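Local structure of deacylase (Burkholderia multivorans, 5THW) at residues 148-153 with 401-406. The protein probably hydrolyses N-carbamoyl amino acids, using two zinc ions per subunit, as a member of the peptidase M20 family. Residues are numbered along the deposited sequence; the frame is centred on the assembly and turned at random.
With ZN (zinc ion), chain F; URP (N-(aminocarbonyl)-beta-alanine), chain G.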
ATOM      1  N   ASN A 148       1.481  25.280  -0.065  1.00 49.07           N
ATOM      2  CA  ASN A 148       1.839  23.905   0.290  1.00 46.53           C
ATOM      3  C   ASN A 148       2.641  23.857   1.591  1.00 41.95           C
ATOM      4  O   ASN A 148       3.709  23.240   1.675  1.00 40.14           O
ATOM      5  CB  ASN A 148       2.614  23.245  -0.853  1.00 46.34           C
ATOM      6  CG  ASN A 148       2.837  21.757  -0.626  1.00 42.04           C
ATOM      7  OD1 ASN A 148       1.919  21.036  -0.250  1.00 39.55           O
ATOM      8  ND2 ASN A 148       4.072  21.305  -0.810  1.00 28.66           N
ATOM      9  N   GLU A 149       2.095  24.498   2.631  1.00 35.39           N
ATOM     10  CA  GLU A 149       2.779  24.501   3.925  1.00 45.33           C
ATOM     11  C   GLU A 149       2.757  23.125   4.572  1.00 40.70           C
ATOM     12  O   GLU A 149       3.724  22.737   5.233  1.00 34.34           O
ATOM     13  CB  GLU A 149       2.170  25.549   4.855  1.00 43.58           C
ATOM     14  CG  GLU A 149       2.887  25.704   6.176  1.00 32.51           C
ATOM     15  CD  GLU A 149       2.409  24.715   7.225  1.00 41.17           C
ATOM     16  OE1 GLU A 149       1.323  24.120   7.039  1.00 46.01           O
ATOM     17  OE2 GLU A 149       3.112  24.542   8.242  1.00 44.28           O
ATOM     18  N   GLU A 150       1.662  22.377   4.389  1.00 41.21           N
ATOM     19  CA  GLU A 150       1.489  21.096   5.071  1.00 39.48           C
ATOM     20  C   GLU A 150       2.560  20.087   4.681  1.00 38.07           C
ATOM     21  O   GLU A 150       2.956  19.257   5.508  1.00 38.14           O
ATOM     22  CB  GLU A 150       0.100  20.518   4.768  1.00 38.18           C
ATOM     23  CG  GLU A 150      -1.047  21.207   5.495  1.00 38.49           C
ATOM     24  CD  GLU A 150      -1.069  20.904   6.986  1.00 39.52           C
ATOM     25  OE1 GLU A 150      -0.244  20.087   7.449  1.00 41.55           O
ATOM     26  OE2 GLU A 150      -1.904  21.498   7.697  1.00 45.44           O
ATOM     27  N   GLY A 151       3.035  20.130   3.440  1.00 38.32           N
ATOM     28  CA  GLY A 151       4.015  19.150   3.016  1.00 34.05           C
ATOM     29  C   GLY A 151       3.463  17.753   2.859  1.00 31.65           C
ATOM     30  O   GLY A 151       4.223  16.782   2.912  1.00 35.74           O
ATOM     31  N   SER A 152       2.154  17.624   2.656  1.00 42.22           N
ATOM     32  CA  SER A 152       1.523  16.315   2.533  1.00 45.45           C
ATOM     33  C   SER A 152       1.470  15.850   1.079  1.00 43.08           C
ATOM     34  O   SER A 152       2.025  14.802   0.735  1.00 44.14           O
ATOM     35  CB  SER A 152       0.115  16.367   3.137  1.00 40.83           C
ATOM     36  OG  SER A 152      -0.502  15.094   3.139  1.00 25.99           O
ATOM     37  N   ARG A 153       0.843  16.641   0.208  1.00 37.64           N
ATOM     38  CA  ARG A 153       0.761  16.250  -1.196  1.00 45.84           C
ATOM     39  C   ARG A 153       2.116  16.366  -1.885  1.00 39.95           C
ATOM     40  O   ARG A 153       2.497  15.483  -2.661  1.00 39.87           O
ATOM     41  CB  ARG A 153      -0.288  17.088  -1.923  1.00 43.33           C
ATOM     42  CG  ARG A 153      -0.467  16.659  -3.351  1.00 37.20           C
ATOM     43  CD  ARG A 153      -1.410  17.567  -4.094  1.00 40.40           C
ATOM     44  NE  ARG A 153      -1.389  17.261  -5.519  1.00 44.29           N
ATOM     45  CZ  ARG A 153      -1.853  18.069  -6.465  1.00 45.00           C
ATOM     46  NH1 ARG A 153      -2.378  19.243  -6.138  1.00 41.18           N
ATOM     47  NH2 ARG A 153      -1.772  17.705  -7.736  1.00 33.39           N
ATOM     48  N   ILE A 401      -6.019  18.223  19.863  1.00 43.37           N
ATOM     49  CA  ILE A 401      -5.914  17.423  18.650  1.00 47.20           C
ATOM     50  C   ILE A 401      -5.923  18.318  17.411  1.00 45.57           C
ATOM     51  O   ILE A 401      -6.720  19.261  17.299  1.00 37.29           O
ATOM     52  CB  ILE A 401      -7.019  16.347  18.601  1.00 45.91           C
ATOM     53  CG1 ILE A 401      -6.768  15.406  17.424  1.00 50.95           C
ATOM     54  CG2 ILE A 401      -8.405  16.966  18.548  1.00 51.30           C
ATOM     55  CD1 ILE A 401      -7.223  13.992  17.671  1.00 49.32           C
ATOM     56  N   SER A 402      -5.017  18.020  16.481  1.00 41.50           N
ATOM     57  CA  SER A 402      -4.965  18.632  15.158  1.00 33.32           C
ATOM     58  C   SER A 402      -4.597  17.543  14.160  1.00 32.27           C
ATOM     59  O   SER A 402      -4.189  16.436  14.538  1.00 37.87           O
ATOM     60  CB  SER A 402      -3.958  19.790  15.093  1.00 39.72           C
ATOM     61  OG  SER A 402      -4.013  20.464  13.840  1.00 40.90           O
ATOM     62  N   HIS A 403      -4.745  17.861  12.872  1.00 26.60           N
ATOM     63  CA  HIS A 403      -4.652  16.862  11.798  1.00 32.28           C
ATOM     64  C   HIS A 403      -5.658  15.736  12.007  1.00 32.50           C
ATOM     65  O   HIS A 403      -5.421  14.582  11.643  1.00 34.21           O
ATOM     66  CB  HIS A 403      -3.231  16.314  11.637  1.00 34.09           C
ATOM     67  CG  HIS A 403      -2.284  17.296  11.020  1.00 38.30           C
ATOM     68  ND1 HIS A 403      -0.949  17.023  10.812  1.00 34.35           N
ATOM     69  CD2 HIS A 403      -2.488  18.556  10.564  1.00 33.99           C
ATOM     70  CE1 HIS A 403      -0.372  18.070  10.247  1.00 36.97           C
ATOM     71  NE2 HIS A 403      -1.283  19.016  10.093  1.00 41.42           N
ATOM     72  N   ASN A 404      -6.790  16.100  12.605  1.00 35.75           N
ATOM     73  CA  ASN A 404      -7.967  15.266  12.753  1.00 29.45           C
ATOM     74  C   ASN A 404      -9.153  16.172  12.466  1.00 39.93           C
ATOM     75  O   ASN A 404      -9.121  17.371  12.767  1.00 32.74           O
ATOM     76  CB  ASN A 404      -8.097  14.659  14.159  1.00 27.50           C
ATOM     77  CG  ASN A 404      -9.126  13.522  14.222  1.00 42.82           C
ATOM     78  OD1 ASN A 404     -10.334  13.747  14.087  1.00 41.28           O
ATOM     79  ND2 ASN A 404      -8.644  12.290  14.439  1.00 33.58           N
ATOM     80  N   GLU A 405     -10.190  15.599  11.852  1.00 40.38           N
ATOM     81  CA  GLU A 405     -11.347  16.388  11.444  1.00 39.89           C
ATOM     82  C   GLU A 405     -12.136  16.952  12.629  1.00 42.10           C
ATOM     83  O   GLU A 405     -12.924  17.886  12.434  1.00 43.66           O
ATOM     84  CB  GLU A 405     -12.228  15.552  10.518  1.00 43.99           C
ATOM     85  CG  GLU A 405     -11.564  15.326   9.155  1.00 48.52           C
ATOM     86  CD  GLU A 405     -12.027  14.059   8.447  1.00 54.26           C
ATOM     87  OE1 GLU A 405     -13.219  13.983   8.072  1.00 51.99           O
ATOM     88  OE2 GLU A 405     -11.195  13.137   8.262  1.00 52.11           O
ATOM     89  N   VAL A 406     -11.946  16.427  13.846  1.00 42.03           N
ATOM     90  CA  VAL A 406     -12.669  16.931  15.014  1.00 34.21           C
ATOM     91  C   VAL A 406     -11.902  18.073  15.670  1.00 40.59           C
ATOM     92  O   VAL A 406     -12.258  18.515  16.768  1.00 49.15           O
ATOM     93  CB  VAL A 406     -12.942  15.821  16.050  1.00 35.88           C
ATOM     94  CG1 VAL A 406     -13.703  14.664  15.424  1.00 39.96           C
ATOM     95  CG2 VAL A 406     -11.639  15.356  16.714  1.00 30.33           C
TER
HETATM   96 ZN    ZN F 502      -1.159  21.101   9.656  0.79 35.26          ZN
HETATM   97  O2  URP G 503       0.584  21.462  11.079  1.00 47.16           O
HETATM   98  C2  URP G 503       1.136  22.285  10.373  1.00 43.79           C
HETATM   99  N3  URP G 503       0.438  23.200   9.715  1.00 52.74           N
HETATM  100  N1  URP G 503       2.453  22.283  10.219  1.00 47.69           N
HETATM  101  C6  URP G 503       3.072  21.543   9.132  1.00 48.67           C
HETATM  102  C5  URP G 503       4.549  21.277   9.385  1.00 42.26           C
HETATM  103  C4  URP G 503       4.637  20.274  10.506  1.00 53.81           C
HETATM  104  O42 URP G 503       5.044  20.662  11.626  1.00 61.69           O
HETATM  105  O41 URP G 503       4.297  19.093  10.274  1.00 49.55           O
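E150 and H403 meet through a shared zinc ion rather than through a bond of their own, a clear case of two distant loops joined by a metal. The ion takes NE2 of H403 at 2.1 Å. From E150 it takes both oxygens unequally: OE2 lies 2.1 Å from the zinc, while OE1 stands back at 2.6 Å, and D115, which also serves the other zinc, completes the protein ligands. The backbones stay 10.0 Å apart at the CA atoms of E150 and H403, and the two side chains run in opposite directions to the metal, carboxylate and imidazole planes turned 56° from each other. A bend at chi2 (-71°) swings the E150 carboxylate onto the ion.

Both zinc-binding groups also have hydrogen-bond partners outside the two segments: OE1 of E150, itself on the metal, accepts from Q108, and ND1 of H403 bonds the backbone O of N296 of the second subunit, which should limit rotation of the ring.

The ligand enters the same coordination shell: O2 of N-(aminocarbonyl)-beta-alanine binds the zinc at 2.3 Å. E149 comes alongside its ureido group, OE1 3.0 Å from N3 and OE2 3.1 Å from N1. Such a buried carboxylate–histidine pair belongs to the dinuclear zinc site of the M20 family, here closed by the second subunit, whose H247 stacks on the H403 ring and also bonds the ligand.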